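Local coordinates for protein Rnh (Ribonuclease H) (Chlorobaculum tepidum, PDB 3H08) that probably cuts the RNA strand of RNA-DNA hybrids endonucleolytically, using magnesium, to leave 5'-phosphomonoester ends, at residues A[2-10]-A[59-70]. The protein carries 3 engineered substitutions. Sequence-based numbering, arbitrary orientation.
Sequences EKTITIYTD and LKEPARVQLYSD. Engineered in segment 59-70: Ala63 (natural residue Cys).
Ile7 O takes the N-H of Tyr68 at 2.8 Å, nearly straight at 167°, while Leu67 CA-H touches the same oxygen from the neighbouring residue. This is one rung of the parallel ladder between the central strand 4-10 and its neighbour 64-69 in the five-stranded mixed sheet of the RNase H fold. On the face packed against helix 44-57, Ile7 CD1 meets Val65 CG1 at 3.8 Å and reaches tip to tip toward Leu59 CD1. The other face carries Tyr8 and Tyr68, each with CG anti to its carbonyl carbon (chi1 -58° and -72°), which points both rings the same way, side by side but slid so that they barely overlap. Tyr8 CD1 lies 3.6 Å from Tyr68 CB, and Thr6 CG2 approaches Tyr68 CE2 obliquely. Tyr68 also stacks on His120; an alanine here would probably strip His120 of this stacking partner and Thr6 CG2 of the ring carbon it touches, keeping beside Tyr8 only the CB. Near the strand starts, the extended Lys3 chain crosses Glu61, bringing NZ 3.5 Å from OE2 in a salt bridge. At the other end, beside the predicted magnesium ligands Asp10 and Asp70, a water donates to Thr9 O and accepts from Asp70 N at 2.7 Å.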
ATOM      1  N   GLU A   2      12.424 -13.841   9.883  1.00 32.82           N
ATOM      2  CA  GLU A   2      13.666 -13.102  10.259  1.00 31.73           C
ATOM      3  C   GLU A   2      14.181 -12.165   9.133  1.00 29.99           C
ATOM      4  O   GLU A   2      15.116 -11.425   9.376  1.00 30.64           O
ATOM      5  CB  GLU A   2      14.774 -14.070  10.705  1.00 32.17           C
ATOM      6  CG  GLU A   2      15.306 -15.031   9.612  1.00 33.91           C
ATOM      7  CD  GLU A   2      15.851 -16.359  10.169  1.00 35.53           C
ATOM      8  OE1 GLU A   2      16.341 -16.411  11.332  1.00 39.79           O
ATOM      9  OE2 GLU A   2      15.812 -17.375   9.429  1.00 40.85           O
ATOM     10  N   LYS A   3      13.580 -12.201   7.933  1.00 28.36           N
ATOM     11  CA  LYS A   3      14.104 -11.450   6.759  1.00 27.56           C
ATOM     12  C   LYS A   3      13.664  -9.996   6.860  1.00 27.10           C
ATOM     13  O   LYS A   3      12.557  -9.721   7.342  1.00 27.12           O
ATOM     14  CB  LYS A   3      13.534 -11.999   5.449  1.00 28.23           C
ATOM     15  CG  LYS A   3      13.756 -13.463   5.092  1.00 29.19           C
ATOM     16  CD  LYS A   3      13.073 -13.701   3.728  1.00 30.21           C
ATOM     17  CE  LYS A   3      13.107 -15.120   3.243  1.00 32.82           C
ATOM     18  NZ  LYS A   3      12.479 -15.138   1.884  1.00 35.78           N
ATOM     19  N   THR A   4      14.510  -9.069   6.416  1.00 25.54           N
ATOM     20  CA  THR A   4      14.049  -7.695   6.159  1.00 24.67           C
ATOM     21  C   THR A   4      13.797  -7.539   4.676  1.00 23.77           C
ATOM     22  O   THR A   4      14.715  -7.683   3.832  1.00 23.96           O
ATOM     23  CB  THR A   4      15.021  -6.613   6.614  1.00 25.85           C
ATOM     24  OG1 THR A   4      15.266  -6.745   8.022  1.00 28.06           O
ATOM     25  CG2 THR A   4      14.464  -5.234   6.288  1.00 27.52           C
ATOM     26  N   ILE A   5      12.532  -7.264   4.360  0.50 23.08           N
ATOM     27  CA  ILE A   5      12.019  -7.169   2.999  0.50 22.31           C
ATOM     28  C   ILE A   5      11.604  -5.741   2.717  0.50 21.60           C
ATOM     29  O   ILE A   5      10.813  -5.166   3.464  0.50 20.68           O
ATOM     30  CB  ILE A   5      10.741  -8.052   2.819  0.50 22.59           C
ATOM     31  CG1 ILE A   5      10.961  -9.451   3.371  0.50 23.02           C
ATOM     32  CG2 ILE A   5      10.334  -8.116   1.374  0.50 23.03           C
ATOM     33  CD1 ILE A   5      12.117 -10.191   2.747  0.50 24.09           C
ATOM     34  N   THR A   6      12.050  -5.195   1.591  1.00 21.22           N
ATOM     35  CA  THR A   6      11.700  -3.825   1.242  1.00 20.72           C
ATOM     36  C   THR A   6      10.575  -3.904   0.191  1.00 21.85           C
ATOM     37  O   THR A   6      10.668  -4.667  -0.753  1.00 21.91           O
ATOM     38  CB  THR A   6      12.939  -3.085   0.759  1.00 21.70           C
ATOM     39  OG1 THR A   6      13.930  -3.129   1.782  1.00 21.96           O
ATOM     40  CG2 THR A   6      12.627  -1.642   0.390  1.00 22.12           C
ATOM     41  N   ILE A   7       9.505  -3.131   0.403  1.00 20.79           N
ATOM     42  CA  ILE A   7       8.339  -3.157  -0.457  1.00 20.58           C
ATOM     43  C   ILE A   7       8.054  -1.753  -0.924  1.00 21.14           C
ATOM     44  O   ILE A   7       8.011  -0.817  -0.137  1.00 21.79           O
ATOM     45  CB  ILE A   7       7.097  -3.757   0.262  1.00 21.50           C
ATOM     46  CG1 ILE A   7       7.455  -5.103   0.864  1.00 22.39           C
ATOM     47  CG2 ILE A   7       5.949  -3.852  -0.679  1.00 24.03           C
ATOM     48  CD1 ILE A   7       6.301  -5.804   1.504  1.00 24.08           C
ATOM     49  N   TYR A   8       7.839  -1.634  -2.227  1.00 21.17           N
ATOM     50  CA  TYR A   8       7.529  -0.374  -2.900  1.00 20.84           C
ATOM     51  C   TYR A   8       6.120  -0.482  -3.444  1.00 21.78           C
ATOM     52  O   TYR A   8       5.819  -1.400  -4.181  1.00 22.38           O
ATOM     53  CB  TYR A   8       8.509  -0.127  -4.008  1.00 20.89           C
ATOM     54  CG  TYR A   8       9.942  -0.092  -3.561  1.00 20.28           C
ATOM     55  CD1 TYR A   8      10.539   1.101  -3.182  1.00 20.93           C
ATOM     56  CD2 TYR A   8      10.711  -1.258  -3.495  1.00 21.17           C
ATOM     57  CE1 TYR A   8      11.863   1.153  -2.779  1.00 21.05           C
ATOM     58  CE2 TYR A   8      12.018  -1.210  -3.089  1.00 21.08           C
ATOM     59  CZ  TYR A   8      12.592  -0.007  -2.711  1.00 21.03           C
ATOM     60  OH  TYR A   8      13.935   0.050  -2.350  1.00 23.92           O
ATOM     61  N   THR A   9       5.250   0.421  -3.042  1.00 22.19           N
ATOM     62  CA  THR A   9       3.836   0.316  -3.375  1.00 24.15           C
ATOM     63  C   THR A   9       3.347   1.579  -4.089  1.00 26.03           C
ATOM     64  O   THR A   9       3.783   2.712  -3.780  1.00 28.54           O
ATOM     65  CB  THR A   9       2.984   0.042  -2.105  1.00 25.19           C
ATOM     66  OG1 THR A   9       2.986   1.195  -1.249  1.00 27.70           O
ATOM     67  CG2 THR A   9       3.497  -1.151  -1.366  1.00 26.60           C
ATOM     68  N   ASP A  10       2.364   1.409  -4.976  1.00 25.47           N
ATOM     69  CA  ASP A  10       1.738   2.540  -5.681  1.00 25.30           C
ATOM     70  C   ASP A  10       0.328   2.186  -6.065  1.00 24.91           C
ATOM     71  O   ASP A  10       0.039   1.059  -6.399  1.00 24.77           O
ATOM     72  CB  ASP A  10       2.525   2.953  -6.959  1.00 26.28           C
ATOM     73  CG  ASP A  10       2.115   4.353  -7.530  1.00 32.17           C
ATOM     74  OD1 ASP A  10       0.975   4.491  -8.073  1.00 44.13           O
ATOM     75  OD2 ASP A  10       2.972   5.304  -7.562  1.00 41.41           O
ATOM     76  N   LEU A  59       3.916 -11.568   1.378  1.00 23.25           N
ATOM     77  CA  LEU A  59       4.961 -12.145   2.198  1.00 23.21           C
ATOM     78  C   LEU A  59       4.526 -13.532   2.706  1.00 23.76           C
ATOM     79  O   LEU A  59       3.430 -13.693   3.232  1.00 24.00           O
ATOM     80  CB  LEU A  59       5.249 -11.228   3.359  1.00 22.74           C
ATOM     81  CG  LEU A  59       5.743  -9.840   3.010  1.00 23.19           C
ATOM     82  CD1 LEU A  59       5.637  -8.942   4.208  1.00 24.20           C
ATOM     83  CD2 LEU A  59       7.125  -9.867   2.525  1.00 26.55           C
ATOM     84  N   LYS A  60       5.403 -14.521   2.581  1.00 25.26           N
ATOM     85  CA  LYS A  60       5.069 -15.882   2.922  1.00 25.08           C
ATOM     86  C   LYS A  60       5.225 -16.185   4.418  1.00 24.62           C
ATOM     87  O   LYS A  60       4.618 -17.130   4.935  1.00 25.55           O
ATOM     88  CB  LYS A  60       5.976 -16.847   2.153  1.00 26.09           C
ATOM     89  CG  LYS A  60       6.013 -16.617   0.661  1.00 28.35           C
ATOM     90  CD  LYS A  60       6.992 -17.571   0.003  1.00 28.72           C
ATOM     91  CE  LYS A  60       7.508 -17.053  -1.309  1.00 31.29           C
ATOM     92  NZ  LYS A  60       8.097 -18.185  -2.115  1.00 34.45           N
ATOM     93  N   GLU A  61       6.105 -15.433   5.075  1.00 24.01           N
ATOM     94  CA  GLU A  61       6.368 -15.603   6.486  1.00 24.23           C
ATOM     95  C   GLU A  61       6.435 -14.236   7.165  1.00 22.80           C
ATOM     96  O   GLU A  61       6.606 -13.235   6.496  1.00 21.26           O
ATOM     97  CB  GLU A  61       7.650 -16.401   6.697  1.00 26.25           C
ATOM     98  CG  GLU A  61       8.934 -15.709   6.304  1.00 31.75           C
ATOM     99  CD  GLU A  61       9.398 -15.987   4.854  1.00 38.82           C
ATOM    100  OE1 GLU A  61       9.328 -17.150   4.396  1.00 43.26           O
ATOM    101  OE2 GLU A  61       9.850 -15.026   4.184  1.00 45.09           O
ATOM    102  N   PRO A  62       6.259 -14.193   8.491  1.00 22.76           N
ATOM    103  CA  PRO A  62       6.439 -12.917   9.210  1.00 22.95           C
ATOM    104  C   PRO A  62       7.792 -12.298   8.887  1.00 22.42           C
ATOM    105  O   PRO A  62       8.809 -13.010   8.871  1.00 23.83           O
ATOM    106  CB  PRO A  62       6.365 -13.333  10.681  1.00 21.79           C
ATOM    107  CG  PRO A  62       5.438 -14.460  10.648  1.00 22.52           C
ATOM    108  CD  PRO A  62       5.840 -15.240   9.408  1.00 23.67           C
ATOM    109  N   ALA A  63       7.792 -10.991   8.643  1.00 22.77           N
ATOM    110  CA  ALA A  63       8.985 -10.277   8.230  1.00 23.52           C
ATOM    111  C   ALA A  63       9.120  -8.919   8.905  1.00 23.57           C
ATOM    112  O   ALA A  63       8.147  -8.369   9.449  1.00 23.77           O
ATOM    113  CB  ALA A  63       8.941 -10.064   6.705  1.00 24.26           C
ATOM    114  N   ARG A  64      10.333  -8.373   8.845  1.00 22.95           N
ATOM    115  CA  ARG A  64      10.577  -6.959   9.107  1.00 23.79           C
ATOM    116  C   ARG A  64      10.475  -6.299   7.744  1.00 23.20           C
ATOM    117  O   ARG A  64      11.099  -6.785   6.786  1.00 25.01           O
ATOM    118  CB  ARG A  64      11.982  -6.779   9.660  1.00 24.35           C
ATOM    119  CG  ARG A  64      12.346  -5.373  10.037  1.00 27.84           C
ATOM    120  CD  ARG A  64      13.537  -5.363  10.924  1.00 31.89           C
ATOM    121  NE  ARG A  64      13.927  -4.003  11.314  1.00 35.76           N
ATOM    122  CZ  ARG A  64      14.916  -3.713  12.158  1.00 38.53           C
ATOM    123  NH1 ARG A  64      15.662  -4.684  12.693  1.00 40.51           N
ATOM    124  NH2 ARG A  64      15.176  -2.438  12.456  1.00 39.61           N
ATOM    125  N   VAL A  65       9.730  -5.207   7.637  1.00 22.74           N
ATOM    126  CA  VAL A  65       9.431  -4.606   6.356  1.00 22.77           C
ATOM    127  C   VAL A  65       9.755  -3.131   6.369  1.00 21.49           C
ATOM    128  O   VAL A  65       9.382  -2.397   7.285  1.00 22.08           O
ATOM    129  CB  VAL A  65       7.940  -4.814   5.953  1.00 22.45           C
ATOM    130  CG1 VAL A  65       7.630  -4.115   4.641  1.00 22.48           C
ATOM    131  CG2 VAL A  65       7.591  -6.285   5.916  1.00 23.44           C
ATOM    132  N   GLN A  66      10.431  -2.691   5.323  1.00 22.79           N
ATOM    133  CA  GLN A  66      10.568  -1.256   5.047  1.00 22.06           C
ATOM    134  C   GLN A  66       9.688  -0.988   3.820  1.00 22.99           C
ATOM    135  O   GLN A  66       9.932  -1.527   2.763  1.00 23.90           O
ATOM    136  CB  GLN A  66      12.026  -0.921   4.714  1.00 23.30           C
ATOM    137  CG  GLN A  66      12.998  -1.248   5.835  1.00 22.47           C
ATOM    138  CD  GLN A  66      12.980  -0.213   6.927  1.00 25.88           C
ATOM    139  OE1 GLN A  66      12.787   0.936   6.663  1.00 32.93           O
ATOM    140  NE2 GLN A  66      13.245  -0.624   8.145  1.00 29.98           N
ATOM    141  N   LEU A  67       8.645  -0.202   4.000  1.00 22.46           N
ATOM    142  CA  LEU A  67       7.633   0.039   2.972  1.00 22.36           C
ATOM    143  C   LEU A  67       7.669   1.465   2.516  1.00 22.92           C
ATOM    144  O   LEU A  67       7.508   2.382   3.329  1.00 23.02           O
ATOM    145  CB  LEU A  67       6.249  -0.344   3.498  1.00 23.17           C
ATOM    146  CG  LEU A  67       5.175  -0.491   2.410  1.00 23.47           C
ATOM    147  CD1 LEU A  67       4.136  -1.466   2.831  1.00 23.79           C
ATOM    148  CD2 LEU A  67       4.553   0.834   2.125  1.00 23.12           C
ATOM    149  N   TYR A  68       7.928   1.641   1.225  1.00 23.88           N
ATOM    150  CA  TYR A  68       8.035   2.956   0.559  1.00 22.84           C
ATOM    151  C   TYR A  68       6.789   3.226  -0.272  1.00 22.76           C
ATOM    152  O   TYR A  68       6.475   2.465  -1.208  1.00 23.01           O
ATOM    153  CB  TYR A  68       9.273   2.988  -0.349  1.00 23.97           C
ATOM    154  CG  TYR A  68      10.543   3.037   0.437  1.00 23.55           C
ATOM    155  CD1 TYR A  68      11.148   4.241   0.733  1.00 23.13           C
ATOM    156  CD2 TYR A  68      11.106   1.877   0.944  1.00 24.60           C
ATOM    157  CE1 TYR A  68      12.323   4.276   1.472  1.00 24.63           C
ATOM    158  CE2 TYR A  68      12.284   1.897   1.690  1.00 23.65           C
ATOM    159  CZ  TYR A  68      12.867   3.112   1.981  1.00 23.77           C
ATOM    160  OH  TYR A  68      14.047   3.178   2.691  1.00 24.87           O
ATOM    161  N   SER A  69       6.076   4.301   0.059  1.00 23.03           N
ATOM    162  CA  SER A  69       4.857   4.711  -0.657  1.00 23.53           C
ATOM    163  C   SER A  69       4.827   6.209  -0.955  1.00 23.93           C
ATOM    164  O   SER A  69       5.290   6.983  -0.156  1.00 24.14           O
ATOM    165  CB  SER A  69       3.639   4.353   0.228  1.00 24.15           C
ATOM    166  OG  SER A  69       2.401   4.722  -0.359  1.00 25.19           O
ATOM    167  N   ASP A  70       4.219   6.641  -2.073  1.00 24.87           N
ATOM    168  CA  ASP A  70       3.981   8.093  -2.301  1.00 25.15           C
ATOM    169  C   ASP A  70       2.720   8.569  -1.596  1.00 24.21           C
ATOM    170  O   ASP A  70       2.400   9.756  -1.645  1.00 25.49           O
ATOM    171  CB  ASP A  70       3.872   8.415  -3.786  1.00 25.81           C
ATOM    172  CG  ASP A  70       3.718   9.885  -4.061  1.00 28.59           C
ATOM    173  OD1 ASP A  70       4.572  10.679  -3.591  1.00 36.27           O
ATOM    174  OD2 ASP A  70       2.753  10.250  -4.757  1.00 33.31           O
TER
HETATM  175  O   HOH W   1      11.058 -13.517   7.438  1.00 33.08           O
HETATM  176  O   HOH W   2       0.819   2.965  -1.565  1.00 21.54           O
HETATM  177  O   HOH W   3       3.268   5.161  -4.152  1.00 35.69           O